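Local structure of uroporphyrinogen-III synthetase (Pseudomonas syringae pv. tomato, 3RE1) at residues 17-22 and 31-36; 223-228 and 255-260. The protein probably catalyses the cyclization of the linear tetrapyrrole hydroxymethylbilane to uroporphyrinogen III, with loss of water, in porphyrin biosynthesis. One frame throughout, in Å; residues are numbered along the deposited sequence.

Interaction 1 of 2, residues 17-22 and 31-36; sequences LLLTRP and RVLADA
Leu33, in the last turn of helix 23-34, presents one methyl to two leucines of strand 16-19, and those two meetings make up the whole contact between 17-22 and 31-36. The evidence is in the distances: Leu33 CD2 lies 4.2 Å from CD2 of Leu19 and 4.4 Å from CD1 of Leu17. Both are loose van der Waals separations, and the surface buried between the segments is small, 93 Å² in all, with Leu33 giving more than half of it. No hydrogen bond crosses, so the contact is purely apolar.

Leu19 and Leu33 reach for each other tip to tip. Leu19 has its CG opposite the carbonyl carbon and beside the backbone N (chi1 -57°), which sends the branch off the sheet to the helix side. Leu17, two residues earlier, also aims its CB at the helix, so both leucines meet the same methyl from the strand side, whereas Leu18 between them faces the other way and packs on Leu197. The backbones stay well apart: the nearest CA atoms, those of Leu17 and Leu33, are 9.4 Å from each other, a separation bridged by the leucine side chains.

All three leucines are buried. Leu29 of the same helix also touches Leu19, while Leu33 and Leu17 continue onto helix 251-260. Along one side of the strand, Leu17 and Leu19 share backbone hydrogen bonds with Ser41, which sets strand 39-42 alongside. Strand 16-19, helix 23-34 and strand 39-42, the two strands parallel and adjacent, thus form a beta-alpha-beta crossover, and the leucine cluster is the seam between its helix and its first strand in a parallel alpha/beta domain of flavodoxin-like strand order (2-1-3-4-5).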
loop_
_atom_site.group_PDB
_atom_site.type_symbol
_atom_site.label_atom_id
_atom_site.label_comp_id
_atom_site.label_asym_id
_atom_site.label_seq_id
_atom_site.Cartn_x
_atom_site.Cartn_y
_atom_site.Cartn_z
ATOM N N LEU A 17 15.558 -12.686 4.826
ATOM C CA LEU A 17 14.453 -11.792 5.109
ATOM C C LEU A 17 13.124 -12.467 5.334
ATOM O O LEU A 17 12.886 -13.556 4.841
ATOM C CB LEU A 17 14.338 -10.794 3.973
ATOM C CG LEU A 17 15.619 -9.980 3.845
ATOM C CD1 LEU A 17 15.464 -9.051 2.679
ATOM C CD2 LEU A 17 15.893 -9.187 5.137
ATOM N N LEU A 18 12.270 -11.809 6.103
ATOM C CA LEU A 18 10.906 -12.254 6.319
ATOM C C LEU A 18 10.085 -11.242 5.536
ATOM O O LEU A 18 10.416 -10.062 5.545
ATOM C CB LEU A 18 10.532 -12.139 7.796
ATOM C CG LEU A 18 9.381 -13.013 8.327
ATOM C CD1 LEU A 18 8.642 -12.281 9.437
ATOM C CD2 LEU A 18 8.408 -13.341 7.265
ATOM N N LEU A 19 9.051 -11.706 4.834
ATOM C CA LEU A 19 8.213 -10.856 3.999
ATOM C C LEU A 19 6.840 -11.018 4.539
ATOM O O LEU A 19 6.409 -12.137 4.816
ATOM C CB LEU A 19 8.246 -11.280 2.546
ATOM C CG LEU A 19 9.622 -11.331 1.871
ATOM C CD1 LEU A 19 9.479 -11.758 0.397
ATOM C CD2 LEU A 19 10.279 -10.018 1.945
ATOM N N THR A 20 6.157 -9.884 4.711
ATOM C CA THR A 20 4.826 -9.879 5.310
ATOM C C THR A 20 3.646 -9.424 4.440
ATOM O O THR A 20 2.482 -9.515 4.862
ATOM C CB THR A 20 4.827 -9.046 6.576
ATOM O OG1 THR A 20 5.084 -7.683 6.228
ATOM C CG2 THR A 20 5.906 -9.570 7.560
ATOM N N ARG A 21 3.927 -8.973 3.221
ATOM C CA ARG A 21 2.853 -8.531 2.340
ATOM C C ARG A 21 1.963 -9.679 1.789
ATOM O O ARG A 21 2.166 -10.848 2.117
ATOM C CB ARG A 21 3.466 -7.691 1.225
ATOM C CG ARG A 21 4.164 -8.457 0.158
ATOM C CD ARG A 21 4.976 -7.492 -0.644
ATOM N NE ARG A 21 6.066 -7.026 0.187
ATOM C CZ ARG A 21 6.772 -5.921 -0.022
ATOM N NH1 ARG A 21 6.512 -5.140 -1.054
ATOM N NH2 ARG A 21 7.742 -5.605 0.824
ATOM N N PRO A 22 0.953 -9.347 0.962
ATOM C CA PRO A 22 0.031 -10.335 0.348
ATOM C C PRO A 22 0.724 -11.468 -0.379
ATOM O O PRO A 22 1.826 -11.305 -0.910
ATOM C CB PRO A 22 -0.780 -9.499 -0.655
ATOM C CG PRO A 22 -0.822 -8.152 -0.013
ATOM C CD PRO A 22 0.565 -7.965 0.610
ATOM N N ARG A 31 10.659 -14.000 -5.608
ATOM C CA ARG A 31 11.363 -14.303 -6.842
ATOM C C ARG A 31 12.511 -13.308 -7.105
ATOM O O ARG A 31 13.680 -13.697 -7.093
ATOM C CB ARG A 31 10.373 -14.305 -8.013
ATOM C CG ARG A 31 10.856 -15.073 -9.238
ATOM C CD ARG A 31 10.807 -16.594 -9.009
ATOM N NE ARG A 31 9.435 -17.078 -8.833
ATOM C CZ ARG A 31 8.588 -17.335 -9.835
ATOM N NH1 ARG A 31 8.960 -17.159 -11.107
ATOM N NH2 ARG A 31 7.358 -17.761 -9.563
ATOM N N VAL A 32 12.191 -12.033 -7.335
ATOM C CA VAL A 32 13.233 -11.058 -7.662
ATOM C C VAL A 32 14.340 -11.054 -6.615
ATOM O O VAL A 32 15.498 -10.745 -6.920
ATOM C CB VAL A 32 12.678 -9.633 -7.817
ATOM C CG1 VAL A 32 11.602 -9.370 -6.771
ATOM C CG2 VAL A 32 13.834 -8.629 -7.684
ATOM N N LEU A 33 13.980 -11.406 -5.385
ATOM C CA LEU A 33 14.941 -11.476 -4.300
ATOM C C LEU A 33 15.787 -12.737 -4.487
ATOM O O LEU A 33 17.017 -12.691 -4.411
ATOM C CB LEU A 33 14.200 -11.496 -2.953
ATOM C CG LEU A 33 14.457 -10.418 -1.880
ATOM C CD1 LEU A 33 14.564 -9.021 -2.477
ATOM C CD2 LEU A 33 13.332 -10.467 -0.850
ATOM N N ALA A 34 15.123 -13.861 -4.751
ATOM C CA ALA A 34 15.803 -15.159 -4.944
ATOM C C ALA A 34 16.880 -15.065 -6.024
ATOM O O ALA A 34 18.051 -15.332 -5.770
ATOM C CB ALA A 34 14.782 -16.277 -5.291
ATOM N N ASP A 35 16.479 -14.655 -7.222
ATOM C CA ASP A 35 17.401 -14.530 -8.347
ATOM C C ASP A 35 18.387 -13.371 -8.152
ATOM O O ASP A 35 19.023 -12.914 -9.113
ATOM C CB ASP A 35 16.613 -14.331 -9.647
ATOM C CG ASP A 35 15.162 -14.815 -9.537
ATOM O OD1 ASP A 35 14.919 -15.922 -8.967
ATOM O OD2 ASP A 35 14.262 -14.073 -10.020
ATOM N N ALA A 36 18.507 -12.897 -6.913
ATOM C CA ALA A 36 19.429 -11.825 -6.602
ATOM C C ALA A 36 20.336 -12.317 -5.491
ATOM O O ALA A 36 21.158 -11.565 -4.963
ATOM C CB ALA A 36 18.659 -10.556 -6.168
#

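Interaction 2 of 2, residues 223-228 and 255-260; sequences PLFVPS and LAALRD
Phe225 projects from strand 224-226 onto Ala257 and Leu258 of helix 251-260, a helix-on-sheet contact in the five-stranded parallel alpha/beta domain. The strand lies inside that sheet, between 196-198 and 243-245, and the helix follows the last of these strands in the chain.

From CB outward, the phenylalanine can be traced atom by atom. Its CB points at the helix, and CG stands opposite the carbonyl carbon, beside the backbone N (chi1 -65°), a setting that carries the ring away from the sheet. Of the ring atoms, Phe225 CD2 is the first to meet the helix, 4.1 Å from Ala257 CB. Phe225 CE2 comes next and serves both partners, being 4.1 Å from Ala257 CB and equally far from Leu258 CD2. Ala257 CB sits at the ring edge, near the ring plane; with only a methyl there, the helix backbone can approach, and the CA atoms of Phe225 and Ala257 are 8.1 Å apart.

Leu258 arrives differently. Its CB does not aim at the strand, yet CG, beside the backbone N, brings the branch round so that the leucine crosses the phenylalanine at about a right angle. Its CD2 methyl approaches the ring obliquely, neither over the face nor at the edge.

No hydrogen bond links the segments; 117 Å² of surface is buried, slightly over half of it on Phe225, and all three touching residues are buried. Ile244 of strand 243-245 touches both Phe225 and Ala257, and Val198 of strand 196-198 also meets the phenylalanine, so its side chain touches residues of both neighbouring strands as well as the helix. The outermost ring atom makes the closest approach between the segments: Phe225 CZ stands 3.7 Å from Leu258 CD2.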
loop_
_atom_site.group_PDB
_atom_site.type_symbol
_atom_site.label_atom_id
_atom_site.label_comp_id
_atom_site.label_asym_id
_atom_site.label_seq_id
_atom_site.Cartn_x
_atom_site.Cartn_y
_atom_site.Cartn_z
ATOM N N PRO A 223 16.754 -6.168 12.161
ATOM C CA PRO A 223 16.583 -5.077 11.209
ATOM C C PRO A 223 15.177 -5.072 10.689
ATOM O O PRO A 223 14.681 -6.097 10.237
ATOM C CB PRO A 223 17.579 -5.404 10.109
ATOM C CG PRO A 223 18.715 -6.061 10.891
ATOM C CD PRO A 223 17.968 -6.953 11.881
ATOM N N LEU A 224 14.532 -3.914 10.753
ATOM C CA LEU A 224 13.180 -3.797 10.263
ATOM C C LEU A 224 13.117 -2.852 9.071
ATOM O O LEU A 224 13.402 -1.655 9.208
ATOM C CB LEU A 224 12.254 -3.333 11.391
ATOM C CG LEU A 224 10.820 -2.984 10.985
ATOM C CD1 LEU A 224 10.122 -4.212 10.456
ATOM C CD2 LEU A 224 10.094 -2.361 12.170
ATOM N N PHE A 225 12.713 -3.387 7.923
ATOM C CA PHE A 225 12.626 -2.616 6.682
ATOM C C PHE A 225 11.214 -2.038 6.386
ATOM O O PHE A 225 10.299 -2.741 5.925
ATOM C CB PHE A 225 13.099 -3.489 5.511
ATOM C CG PHE A 225 14.552 -3.861 5.587
ATOM C CD1 PHE A 225 14.962 -4.937 6.367
ATOM C CD2 PHE A 225 15.519 -3.096 4.920
ATOM C CE1 PHE A 225 16.309 -5.257 6.475
ATOM C CE2 PHE A 225 16.855 -3.390 5.015
ATOM C CZ PHE A 225 17.266 -4.486 5.792
ATOM N N VAL A 226 11.057 -0.751 6.675
ATOM C CA VAL A 226 9.792 -0.059 6.524
ATOM C C VAL A 226 9.749 0.723 5.222
ATOM O O VAL A 226 10.773 1.245 4.768
ATOM C CB VAL A 226 9.571 0.892 7.695
ATOM C CG1 VAL A 226 9.833 0.126 8.953
ATOM C CG2 VAL A 226 10.493 2.131 7.590
ATOM N N PRO A 227 8.560 0.834 4.616
ATOM C CA PRO A 227 8.376 1.503 3.335
ATOM C C PRO A 227 8.512 3.019 3.375
ATOM O O PRO A 227 8.840 3.624 2.348
ATOM C CB PRO A 227 6.940 1.115 2.946
ATOM C CG PRO A 227 6.549 0.009 3.868
ATOM C CD PRO A 227 7.275 0.324 5.121
ATOM N N SER A 228 8.273 3.645 4.533
ATOM C CA SER A 228 8.306 5.107 4.598
ATOM C C SER A 228 8.545 5.688 5.986
ATOM O O SER A 228 8.553 4.963 6.973
ATOM C CB SER A 228 7.003 5.647 4.036
ATOM O OG SER A 228 5.912 5.219 4.849
ATOM N N LEU A 255 16.359 -3.647 -2.247
ATOM C CA LEU A 255 17.711 -4.087 -2.537
ATOM C C LEU A 255 18.654 -2.927 -2.239
ATOM O O LEU A 255 19.712 -3.123 -1.623
ATOM C CB LEU A 255 17.836 -4.519 -3.994
ATOM C CG LEU A 255 16.752 -5.497 -4.462
ATOM C CD1 LEU A 255 16.879 -5.733 -5.937
ATOM C CD2 LEU A 255 16.849 -6.801 -3.701
ATOM N N ALA A 256 18.263 -1.719 -2.648
ATOM C CA ALA A 256 19.073 -0.543 -2.401
ATOM C C ALA A 256 19.304 -0.367 -0.911
ATOM O O ALA A 256 20.367 0.128 -0.490
ATOM C CB ALA A 256 18.417 0.687 -2.981
ATOM N N ALA A 257 18.323 -0.783 -0.108
ATOM C CA ALA A 257 18.436 -0.634 1.342
ATOM C C ALA A 257 19.326 -1.704 1.949
ATOM O O ALA A 257 20.114 -1.421 2.861
ATOM C CB ALA A 257 17.071 -0.648 1.999
ATOM N N LEU A 258 19.199 -2.932 1.456
ATOM C CA LEU A 258 20.055 -4.027 1.908
ATOM C C LEU A 258 21.517 -3.688 1.617
ATOM O O LEU A 258 22.348 -3.691 2.517
ATOM C CB LEU A 258 19.654 -5.323 1.207
ATOM C CG LEU A 258 18.259 -5.838 1.556
ATOM C CD1 LEU A 258 17.696 -6.766 0.479
ATOM C CD2 LEU A 258 18.336 -6.549 2.880
ATOM N N ARG A 259 21.821 -3.366 0.360
ATOM C CA ARG A 259 23.189 -2.989 -0.035
ATOM C C ARG A 259 23.715 -1.863 0.834
ATOM O O ARG A 259 24.913 -1.762 1.074
ATOM C CB ARG A 259 23.252 -2.497 -1.480
ATOM C CG ARG A 259 22.629 -3.387 -2.532
ATOM C CD ARG A 259 22.771 -2.705 -3.905
ATOM N NE ARG A 259 22.154 -1.364 -3.920
ATOM C CZ ARG A 259 22.234 -0.492 -4.927
ATOM N NH1 ARG A 259 22.920 -0.796 -6.038
ATOM N NH2 ARG A 259 21.623 0.694 -4.816
ATOM N N ASP A 260 22.804 -1.007 1.283
ATOM C CA ASP A 260 23.148 0.158 2.088
ATOM C C ASP A 260 23.405 -0.216 3.553
ATOM O O ASP A 260 24.057 0.534 4.292
ATOM C CB ASP A 260 22.019 1.196 1.982
ATOM C CG ASP A 260 22.537 2.608 1.770
ATOM O OD1 ASP A 260 23.313 2.834 0.807
ATOM O OD2 ASP A 260 22.158 3.500 2.564
#

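How the interactions relate
From the N terminus, interaction 1 closes first, a short loop in which the chain leaves strand 16-19 and returns along helix 23-34. Interaction 2 opens much later and closes a longer loop, from strand 224-226 through helix 229-238 and strand 243-245 to helix 251-260. The loops follow in series, neither nesting nor crossing. In space, though, they join: their centres are about 12 Å apart, and both helices pack on the same parallel sheet. Leu33 CD1 lies 3.4 Å from Leu255 CD2, linking the helices, while Leu17 touches both Leu258 and Phe225. One apolar layer therefore unites the N-terminal and C-terminal parts of this domain.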